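Local coordinates for protein beta-galactosidase (Bacteroides thetaiotaomicron, PDB 5MUJ) that probably acts as an arabinofuranosidase that trims chain B of the plant pectin rhamnogalacturonan II, a fragment of which lies bound in the central pocket of its five-bladed beta-propeller, at residues A[259-264]-A[310-315]; A[268-273]-A[288-293]; A[331-336]-A[347-352]. All coordinates share one frame; numbering follows the deposited sequence.

Contact 1: A[259-264]-A[310-315]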
loop_
_atom_site.group_PDB
_atom_site.type_symbol
_atom_site.label_atom_id
_atom_site.label_comp_id
_atom_site.label_asym_id
_atom_site.label_seq_id
_atom_site.Cartn_x
_atom_site.Cartn_y
_atom_site.Cartn_z
ATOM N N ASN A 259 15.423 10.951 -6.771
ATOM C CA ASN A 259 14.162 11.077 -6.016
ATOM C C ASN A 259 13.678 12.529 -5.819
ATOM O O ASN A 259 14.525 13.483 -5.785
ATOM C CB ASN A 259 14.303 10.482 -4.627
ATOM C CG ASN A 259 14.221 8.983 -4.616
ATOM O OD1 ASN A 259 13.678 8.393 -5.541
ATOM N ND2 ASN A 259 14.796 8.347 -3.588
ATOM N N PRO A 260 12.363 12.759 -5.675
ATOM C CA PRO A 260 11.268 11.754 -5.854
ATOM C C PRO A 260 11.011 11.462 -7.333
ATOM O O PRO A 260 11.257 12.310 -8.179
ATOM C CB PRO A 260 10.054 12.431 -5.184
ATOM C CG PRO A 260 10.370 13.903 -5.151
ATOM C CD PRO A 260 11.872 14.073 -5.197
ATOM N N VAL A 261 10.524 10.264 -7.663
ATOM C CA VAL A 261 10.284 9.896 -9.056
ATOM C C VAL A 261 8.816 10.097 -9.508
ATOM O O VAL A 261 8.522 9.974 -10.691
ATOM C CB VAL A 261 10.668 8.431 -9.335
ATOM C CG1 VAL A 261 12.138 8.210 -9.040
ATOM C CG2 VAL A 261 9.769 7.436 -8.577
ATOM N N PHE A 262 7.919 10.375 -8.568
ATOM C CA PHE A 262 6.527 10.583 -8.921
ATOM C C PHE A 262 5.832 11.400 -7.866
ATOM O O PHE A 262 5.842 11.036 -6.711
ATOM C CB PHE A 262 5.817 9.242 -9.062
ATOM C CG PHE A 262 4.468 9.337 -9.701
ATOM C CD1 PHE A 262 4.280 9.935 -10.947
ATOM C CD2 PHE A 262 3.389 8.766 -9.072
ATOM C CE1 PHE A 262 3.023 10.000 -11.531
ATOM C CE2 PHE A 262 2.137 8.834 -9.634
ATOM C CZ PHE A 262 1.940 9.449 -10.863
ATOM N N ALA A 263 5.250 12.523 -8.287
ATOM C CA ALA A 263 4.630 13.450 -7.387
ATOM C C ALA A 263 3.601 14.263 -8.148
ATOM O O ALA A 263 3.687 14.389 -9.365
ATOM C CB ALA A 263 5.668 14.392 -6.804
ATOM N N HIS A 264 2.667 14.842 -7.397
ATOM C CA HIS A 264 1.736 15.846 -7.908
ATOM C C HIS A 264 1.801 17.089 -7.034
ATOM O O HIS A 264 1.440 17.058 -5.869
ATOM C CB HIS A 264 0.338 15.245 -7.926
ATOM C CG HIS A 264 0.235 14.065 -8.824
ATOM N ND1 HIS A 264 0.339 12.767 -8.362
ATOM C CD2 HIS A 264 0.035 13.978 -10.162
ATOM C CE1 HIS A 264 0.212 11.937 -9.383
ATOM N NE2 HIS A 264 0.019 12.645 -10.482
ATOM N N VAL A 310 11.619 5.007 -13.511
ATOM C CA VAL A 310 11.948 6.345 -13.011
ATOM C C VAL A 310 11.062 7.459 -13.597
ATOM O O VAL A 310 10.648 8.355 -12.880
ATOM C CB VAL A 310 13.432 6.641 -13.275
ATOM C CG1 VAL A 310 13.730 8.113 -13.053
ATOM C CG2 VAL A 310 14.293 5.752 -12.373
ATOM N N ASN A 311 10.808 7.400 -14.897
ATOM C CA ASN A 311 9.981 8.379 -15.582
ATOM C C ASN A 311 8.593 7.795 -15.785
ATOM O O ASN A 311 8.442 6.821 -16.502
ATOM C CB ASN A 311 10.602 8.724 -16.923
ATOM C CG ASN A 311 11.980 9.297 -16.777
ATOM O OD1 ASN A 311 12.954 8.673 -17.151
ATOM N ND2 ASN A 311 12.061 10.459 -16.174
ATOM N N TRP A 312 7.604 8.411 -15.149
ATOM C CA TRP A 312 6.254 7.846 -15.059
ATOM C C TRP A 312 5.302 8.698 -15.857
ATOM O O TRP A 312 5.298 9.897 -15.704
ATOM C CB TRP A 312 5.856 7.779 -13.587
ATOM C CG TRP A 312 6.621 6.685 -12.898
ATOM C CD1 TRP A 312 7.774 6.813 -12.182
ATOM C CD2 TRP A 312 6.308 5.261 -12.903
ATOM N NE1 TRP A 312 8.223 5.568 -11.771
ATOM C CE2 TRP A 312 7.315 4.611 -12.152
ATOM C CE3 TRP A 312 5.268 4.488 -13.449
ATOM C CZ2 TRP A 312 7.341 3.220 -11.964
ATOM C CZ3 TRP A 312 5.271 3.087 -13.250
ATOM C CH2 TRP A 312 6.302 2.466 -12.515
ATOM N N THR A 313 4.492 8.060 -16.708
ATOM C CA THR A 313 3.465 8.763 -17.478
ATOM C C THR A 313 2.154 8.516 -16.739
ATOM O O THR A 313 1.795 7.356 -16.496
ATOM C CB THR A 313 3.357 8.201 -18.905
ATOM O OG1 THR A 313 4.609 8.363 -19.601
ATOM C CG2 THR A 313 2.239 8.900 -19.687
ATOM N N ASP A 314 1.448 9.580 -16.404
ATOM C CA ASP A 314 0.215 9.524 -15.619
ATOM C C ASP A 314 -0.965 9.231 -16.550
ATOM O O ASP A 314 -1.030 9.758 -17.634
ATOM C CB ASP A 314 0.032 10.878 -14.912
ATOM C CG ASP A 314 -0.658 10.807 -13.569
ATOM O OD1 ASP A 314 -1.067 9.727 -13.101
ATOM O OD2 ASP A 314 -0.776 11.908 -12.954
ATOM N N TRP A 315 -1.901 8.363 -16.142
ATOM C CA TRP A 315 -3.144 8.220 -16.868
ATOM C C TRP A 315 -3.909 9.520 -17.074
ATOM O O TRP A 315 -4.152 10.238 -16.140
ATOM C CB TRP A 315 -4.023 7.228 -16.096
ATOM C CG TRP A 315 -5.438 6.952 -16.643
ATOM C CD1 TRP A 315 -6.571 6.909 -15.899
ATOM C CD2 TRP A 315 -5.844 6.694 -18.001
ATOM N NE1 TRP A 315 -7.653 6.600 -16.691
ATOM C CE2 TRP A 315 -7.246 6.482 -17.978
ATOM C CE3 TRP A 315 -5.176 6.622 -19.226
ATOM C CZ2 TRP A 315 -8.004 6.211 -19.142
ATOM C CZ3 TRP A 315 -5.908 6.360 -20.370
ATOM C CH2 TRP A 315 -7.324 6.129 -20.317
HETATM O O HOH W 1 8.220 10.428 -13.414
#
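Phe262 reaches from the loop segment 259-264 across Trp312 to Asp314 of segment 310-315, and its side chain touches both residues in turn. Its CB lies obliquely beside the Trp312 indole. With CG turned opposite the backbone N (chi1 -168°), the ring is carried along the facing segment, and CD1 meets Trp312 CB at 3.8 Å. One atom further, Phe262 CE1 is 4.1 Å from the same Trp312 CB. At the tip, Phe262 CZ comes within 3.8 Å of Asp314 OD1, which lies at the ring edge near its plane; carboxylate and ring planes are almost perpendicular, at 86°. Asp314 OD1 is also hydrogen-bonded to the Tyr287 hydroxyl, so it meets the Phe262 edge as an oxygen that already has a polar partner.

The other carboxylate oxygen closes the polar end: His264 NE2 donates to Asp314 OD2 at 2.7 Å with an N-H...O angle of 163°. The acceptor lies in the imidazole plane, whereas the donor stands above the carboxylate plane. Because His264 ND1 is hydrogen-bonded to Thr271, both ring nitrogens are held and the rotation of the imidazole is fixed.

At the opposite end Val261 CG2 rests 4.0 Å from Trp312 NE1, whose hydrogen bond goes to Leu309 O. A water links the backbones, donating to Val261 O at 2.8 Å and accepting from Trp312 N at 2.7 Å.

Val261 and Phe262 both pair with Val242 in a classic beta bulge against strand 238-247, while strand 313-314 is the last of the next propeller blade. The contact therefore joins two successive blades, with Phe262 and Trp312 both packing on Met285 and Ala304 of strands 282-290 and 299-306.

Contact 2: A[268-273]-A[288-293]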
loop_
_atom_site.group_PDB
_atom_site.type_symbol
_atom_site.label_atom_id
_atom_site.label_comp_id
_atom_site.label_asym_id
_atom_site.label_seq_id
_atom_site.Cartn_x
_atom_site.Cartn_y
_atom_site.Cartn_z
ATOM N N GLY A 268 -0.465 20.266 0.158
ATOM C CA GLY A 268 -0.974 19.187 0.974
ATOM C C GLY A 268 -1.380 17.961 0.169
ATOM O O GLY A 268 -1.887 17.013 0.760
ATOM N N THR A 269 -1.138 17.927 -1.144
ATOM C CA THR A 269 -1.583 16.774 -1.975
ATOM C C THR A 269 -0.749 15.546 -1.662
ATOM O O THR A 269 0.487 15.653 -1.485
ATOM C CB THR A 269 -1.445 17.057 -3.483
ATOM O OG1 THR A 269 -2.205 18.224 -3.800
ATOM C CG2 THR A 269 -1.925 15.875 -4.346
ATOM N N ILE A 270 -1.417 14.388 -1.631
ATOM C CA ILE A 270 -0.773 13.135 -1.332
ATOM C C ILE A 270 -0.743 12.329 -2.594
ATOM O O ILE A 270 -1.758 12.204 -3.264
ATOM C CB ILE A 270 -1.514 12.369 -0.225
ATOM C CG1 ILE A 270 -1.350 13.097 1.107
ATOM C CG2 ILE A 270 -0.960 10.973 -0.052
ATOM C CD1 ILE A 270 -2.228 12.553 2.228
ATOM N N THR A 271 0.406 11.750 -2.879
ATOM C CA THR A 271 0.584 10.745 -3.902
ATOM C C THR A 271 1.258 9.595 -3.169
ATOM O O THR A 271 2.339 9.782 -2.557
ATOM C CB THR A 271 1.487 11.216 -5.064
ATOM O OG1 THR A 271 0.967 12.433 -5.634
ATOM C CG2 THR A 271 1.626 10.123 -6.151
ATOM N N GLY A 272 0.628 8.410 -3.218
ATOM C CA GLY A 272 1.230 7.318 -2.545
ATOM C C GLY A 272 0.725 5.914 -2.777
ATOM O O GLY A 272 0.036 5.610 -3.749
ATOM N N ASP A 273 1.149 5.074 -1.852
ATOM C CA ASP A 273 0.946 3.638 -1.905
ATOM C C ASP A 273 1.130 3.064 -3.304
ATOM O O ASP A 273 0.251 2.415 -3.861
ATOM C CB ASP A 273 -0.391 3.253 -1.249
ATOM C CG ASP A 273 -0.407 3.540 0.266
ATOM O OD1 ASP A 273 0.387 4.401 0.743
ATOM O OD2 ASP A 273 -1.176 2.875 0.999
ATOM N N PHE A 288 -2.614 5.851 -5.171
ATOM C CA PHE A 288 -3.692 6.730 -4.721
ATOM C C PHE A 288 -3.201 8.154 -4.608
ATOM O O PHE A 288 -1.977 8.435 -4.399
ATOM C CB PHE A 288 -4.352 6.340 -3.389
ATOM C CG PHE A 288 -3.733 6.923 -2.115
ATOM C CD1 PHE A 288 -2.613 6.318 -1.504
ATOM C CD2 PHE A 288 -4.301 8.014 -1.455
ATOM C CE1 PHE A 288 -2.096 6.784 -0.332
ATOM C CE2 PHE A 288 -3.706 8.559 -0.277
ATOM C CZ PHE A 288 -2.634 7.916 0.283
ATOM N N SER A 289 -4.165 9.048 -4.706
ATOM C CA SER A 289 -3.926 10.440 -4.428
ATOM C C SER A 289 -5.043 10.974 -3.557
ATOM O O SER A 289 -6.167 10.480 -3.601
ATOM C CB SER A 289 -3.824 11.226 -5.727
ATOM O OG SER A 289 -3.336 12.547 -5.475
ATOM N N ALA A 290 -4.733 11.950 -2.729
ATOM C CA ALA A 290 -5.722 12.640 -1.907
ATOM C C ALA A 290 -5.442 14.122 -1.953
ATOM O O ALA A 290 -4.257 14.533 -2.102
ATOM C CB ALA A 290 -5.752 12.154 -0.464
ATOM N N PHE A 291 -6.498 14.921 -1.790
ATOM C CA PHE A 291 -6.371 16.410 -1.724
ATOM C C PHE A 291 -5.676 16.929 -2.977
ATOM O O PHE A 291 -4.854 17.859 -2.917
ATOM C CB PHE A 291 -5.682 16.852 -0.431
ATOM C CG PHE A 291 -6.216 16.160 0.777
ATOM C CD1 PHE A 291 -7.571 16.241 1.081
ATOM C CD2 PHE A 291 -5.400 15.329 1.551
ATOM C CE1 PHE A 291 -8.099 15.547 2.165
ATOM C CE2 PHE A 291 -5.925 14.636 2.632
ATOM C CZ PHE A 291 -7.276 14.738 2.931
ATOM N N GLU A 292 -6.026 16.329 -4.112
ATOM C CA GLU A 292 -5.632 16.809 -5.441
ATOM C C GLU A 292 -6.653 17.872 -5.890
ATOM O O GLU A 292 -7.835 17.586 -5.982
ATOM C CB GLU A 292 -5.608 15.616 -6.412
ATOM C CG GLU A 292 -5.482 15.892 -7.880
ATOM C CD GLU A 292 -4.431 16.934 -8.219
ATOM O OE1 GLU A 292 -3.280 16.780 -7.775
ATOM O OE2 GLU A 292 -4.761 17.878 -8.955
ATOM N N PRO A 293 -6.210 19.125 -6.159
ATOM C CA PRO A 293 -7.236 20.133 -6.548
ATOM C C PRO A 293 -8.109 19.842 -7.790
ATOM O O PRO A 293 -9.239 20.338 -7.855
ATOM C CB PRO A 293 -6.412 21.389 -6.827
ATOM C CG PRO A 293 -5.100 21.164 -6.185
ATOM C CD PRO A 293 -4.860 19.709 -6.010
#
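Ile270 and Phe288 form the apolar centre, Ile270 CG2 lying 3.5 Å from Phe288 CZ in an approach that is neither over the face nor at the edge of the ring. Phe288 carries its CG between its own backbone N and carbonyl carbon (chi1 89°), which swings the ring back over the neighbouring strand and places Gly272 N over one face. Beside this pair, Ile270 CB and Ala290 CB are 4.3 Å apart. Further along, Ile270 CD1 meets the edge of the Phe291 ring at CE2, again at 4.3 Å, while Ala290 CB sits over one face of that ring, near its rim. Ile270, Ala290 and Phe291 belong to the glycan pocket: Ile270 and Ala290 touch a rhamnose, Phe291 an arabinose, and Ile270 and Phe291 both touch a galactose.

The backbones are those of a beta hairpin, strands 270-279 and 282-290, the first two strands of a four-stranded propeller blade. Ile270-Ala290 and Gly272-Phe288 are hydrogen-bonded antiparallel pairs, and Thr271-Ser289 between them is a non-hydrogen-bonded one. In the first pair Ile270 N donates to Ala290 O at 2.9 Å, nearly straight at 175°.

Ile270 O is gripped twice, by Ala290 N and by the Ser289 hydroxyl, from opposite faces of its carbonyl plane. The hydroxyl bond is the shorter, Ser289 OG to Ile270 O being 2.7 Å. Where the strand pairing ends, Thr269 OG1 donates to Phe291 O at 2.8 Å, the donor tilted 34° from the carbonyl plane. At the other end, Asp273 OD1 lies at the edge of the Phe288 ring, 3.6 Å from CE1.

Contact 3: A[331-336]-A[347-352]; sequences FAHKSY and FYCAVN. With RAM (alpha-L-rhamnopyranose), chain B.
Strands 331-336 and 347-351 run antiparallel, their axes 155° apart, as part of a beta hairpin in a propeller blade. Hydrogen-bonded pairs Phe331-Val351 and His333-Cys349 set the first register; Tyr336-Phe347 resumes it shifted by one residue, which defines a beta bulge at Lys334 and Ser335. There Lys334 O receives a CA-H...O contact from Tyr348 CA at 3.1 Å.

Phe331 and Val351 leave the sheet on the same face and run alongside each other, Phe331 CD2 3.8 Å from Val351 CB. The His333 imidazole is sandwiched between Phe331 CB over one face and Lys334 CG over the other. Its ND1 donates to Cys349 O at 3.1 Å with the acceptor in the ring plane; His333 N reaches the same oxygen from the opposite face of the carbonyl plane. This grip fixes the ring so that NE2 meets rhamnose O4 at 2.8 Å, in a nearly straight bond (169°).

Lys334, its chain fully extended beyond CG, brings a second polar group to the sugar while its ammonium also forms a salt bridge with Asp61: Lys334 NZ donates to rhamnose O3 at 2.6 Å.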
loop_
_atom_site.group_PDB
_atom_site.type_symbol
_atom_site.label_atom_id
_atom_site.label_comp_id
_atom_site.label_asym_id
_atom_site.label_seq_id
_atom_site.Cartn_x
_atom_site.Cartn_y
_atom_site.Cartn_z
ATOM N N PHE A 331 -13.462 8.622 1.099
ATOM C CA PHE A 331 -12.242 8.204 0.452
ATOM C C PHE A 331 -12.454 6.827 -0.183
ATOM O O PHE A 331 -13.046 5.935 0.454
ATOM C CB PHE A 331 -11.044 8.069 1.422
ATOM C CG PHE A 331 -10.726 9.290 2.261
ATOM C CD1 PHE A 331 -10.741 10.555 1.707
ATOM C CD2 PHE A 331 -10.315 9.152 3.594
ATOM C CE1 PHE A 331 -10.402 11.661 2.480
ATOM C CE2 PHE A 331 -10.004 10.259 4.371
ATOM C CZ PHE A 331 -10.042 11.504 3.799
ATOM N N ALA A 332 -11.996 6.630 -1.418
ATOM C CA ALA A 332 -11.980 5.276 -2.035
ATOM C C ALA A 332 -10.611 5.137 -2.666
ATOM O O ALA A 332 -10.361 5.674 -3.732
ATOM C CB ALA A 332 -13.091 5.081 -3.072
ATOM N N HIS A 333 -9.701 4.488 -1.954
ATOM C CA HIS A 333 -8.290 4.766 -2.143
ATOM C C HIS A 333 -7.356 3.713 -1.551
ATOM O O HIS A 333 -7.660 3.067 -0.550
ATOM C CB HIS A 333 -7.951 6.175 -1.583
ATOM C CG HIS A 333 -7.918 6.275 -0.093
ATOM N ND1 HIS A 333 -8.596 5.445 0.761
ATOM C CD2 HIS A 333 -7.219 7.117 0.713
ATOM C CE1 HIS A 333 -8.360 5.785 2.015
ATOM N NE2 HIS A 333 -7.522 6.804 2.012
ATOM N N LYS A 334 -6.170 3.642 -2.163
ATOM C CA LYS A 334 -5.088 2.697 -1.850
ATOM C C LYS A 334 -5.387 1.449 -2.614
ATOM O O LYS A 334 -6.560 1.137 -2.775
ATOM C CB LYS A 334 -4.866 2.517 -0.355
ATOM C CG LYS A 334 -4.760 3.844 0.392
ATOM C CD LYS A 334 -4.378 3.629 1.821
ATOM C CE LYS A 334 -4.316 4.947 2.562
ATOM N NZ LYS A 334 -3.966 4.718 3.977
ATOM N N SER A 335 -4.384 0.827 -3.219
ATOM C CA SER A 335 -4.606 -0.285 -4.169
ATOM C C SER A 335 -3.834 -1.535 -3.876
ATOM O O SER A 335 -2.680 -1.533 -3.449
ATOM C CB SER A 335 -4.208 0.151 -5.588
ATOM O OG SER A 335 -4.938 1.293 -5.996
ATOM N N TYR A 336 -4.510 -2.652 -4.128
ATOM C CA TYR A 336 -3.844 -3.886 -4.489
ATOM C C TYR A 336 -4.710 -4.596 -5.529
ATOM O O TYR A 336 -5.901 -4.723 -5.342
ATOM C CB TYR A 336 -3.578 -4.770 -3.266
ATOM C CG TYR A 336 -2.312 -5.536 -3.408
ATOM C CD1 TYR A 336 -2.265 -6.726 -4.138
ATOM C CD2 TYR A 336 -1.092 -5.034 -2.875
ATOM C CE1 TYR A 336 -1.084 -7.405 -4.323
ATOM C CE2 TYR A 336 0.089 -5.728 -3.045
ATOM C CZ TYR A 336 0.093 -6.917 -3.768
ATOM O OH TYR A 336 1.242 -7.653 -3.958
ATOM N N PHE A 347 -8.526 -4.278 -4.817
ATOM C CA PHE A 347 -8.737 -4.098 -3.395
ATOM C C PHE A 347 -8.375 -2.677 -2.987
ATOM O O PHE A 347 -7.330 -2.146 -3.424
ATOM C CB PHE A 347 -7.890 -5.096 -2.593
ATOM C CG PHE A 347 -8.263 -6.537 -2.862
ATOM C CD1 PHE A 347 -7.784 -7.198 -3.985
ATOM C CD2 PHE A 347 -9.117 -7.227 -2.000
ATOM C CE1 PHE A 347 -8.142 -8.538 -4.252
ATOM C CE2 PHE A 347 -9.488 -8.552 -2.274
ATOM C CZ PHE A 347 -8.989 -9.193 -3.390
ATOM N N TYR A 348 -9.203 -2.043 -2.178
ATOM C CA TYR A 348 -8.960 -0.637 -1.801
ATOM C C TYR A 348 -9.513 -0.342 -0.443
ATOM O O TYR A 348 -10.246 -1.165 0.106
ATOM C CB TYR A 348 -9.545 0.316 -2.843
ATOM C CG TYR A 348 -11.073 0.389 -2.954
ATOM C CD1 TYR A 348 -11.802 -0.528 -3.755
ATOM C CD2 TYR A 348 -11.797 1.289 -2.220
ATOM C CE1 TYR A 348 -13.169 -0.401 -3.867
ATOM C CE2 TYR A 348 -13.179 1.400 -2.310
ATOM C CZ TYR A 348 -13.868 0.508 -3.131
ATOM O OH TYR A 348 -15.266 0.599 -3.264
ATOM N N CYS A 349 -9.118 0.775 0.146
ATOM C CA CYS A 349 -9.592 1.186 1.467
ATOM C C CYS A 349 -10.759 2.141 1.296
ATOM O O CYS A 349 -10.644 3.163 0.603
ATOM C CB CYS A 349 -8.472 1.854 2.288
ATOM S SG CYS A 349 -9.027 2.558 3.854
ATOM N N ALA A 350 -11.897 1.769 1.897
ATOM C CA ALA A 350 -13.127 2.516 1.814
ATOM C C ALA A 350 -13.319 3.243 3.125
ATOM O O ALA A 350 -13.240 2.605 4.186
ATOM C CB ALA A 350 -14.280 1.523 1.590
ATOM N N VAL A 351 -13.516 4.576 3.045
ATOM C CA VAL A 351 -13.851 5.404 4.169
ATOM C C VAL A 351 -15.102 6.228 3.859
ATOM O O VAL A 351 -15.207 6.812 2.785
ATOM C CB VAL A 351 -12.676 6.354 4.496
ATOM C CG1 VAL A 351 -12.963 7.226 5.734
ATOM C CG2 VAL A 351 -11.411 5.520 4.661
ATOM N N ASN A 352 -16.024 6.302 4.822
ATOM C CA ASN A 352 -17.262 7.054 4.658
ATOM C C ASN A 352 -17.224 8.338 5.476
ATOM O O ASN A 352 -16.196 8.650 6.091
ATOM C CB ASN A 352 -18.473 6.167 5.011
ATOM C CG ASN A 352 -18.478 5.681 6.454
ATOM O OD1 ASN A 352 -17.839 6.245 7.357
ATOM N ND2 ASN A 352 -19.247 4.620 6.687
HETATM C C1 RAM B . -3.621 10.265 5.462
HETATM C C2 RAM B . -3.383 8.778 5.513
HETATM C C3 RAM B . -4.741 8.079 5.545
HETATM C C4 RAM B . -5.518 8.509 4.300
HETATM C C5 RAM B . -5.670 10.024 4.099
HETATM C C6 RAM B . -6.065 10.378 2.675
HETATM O O2 RAM B . -2.610 8.401 4.342
HETATM O O3 RAM B . -4.611 6.657 5.605
HETATM O O4 RAM B . -6.841 8.010 4.409
HETATM O O5 RAM B . -4.522 10.822 4.485
#

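Overall arrangement
Near the N terminus, strand 45-51 joins the blade formed by the last three strands, so the propeller ring is closed by both ends of the chain. Contact 1 then closes a loop of 45 residues between His264 and Val310, in which contact 2 is nested as the hairpin that begins the blade. The two also pack together where Phe262 CD2 lies 3.7 Å from Thr271 CG2. Contact 3 follows in series, a hairpin of the final blade; it meets contact 2 where Phe288 and Asp273 pack on His333 and Lys334, but lies about 11 Å from contact 1 at the nearest atoms. Contact 1 ties blades peripherally; contacts 2 and 3 line the glycan pocket.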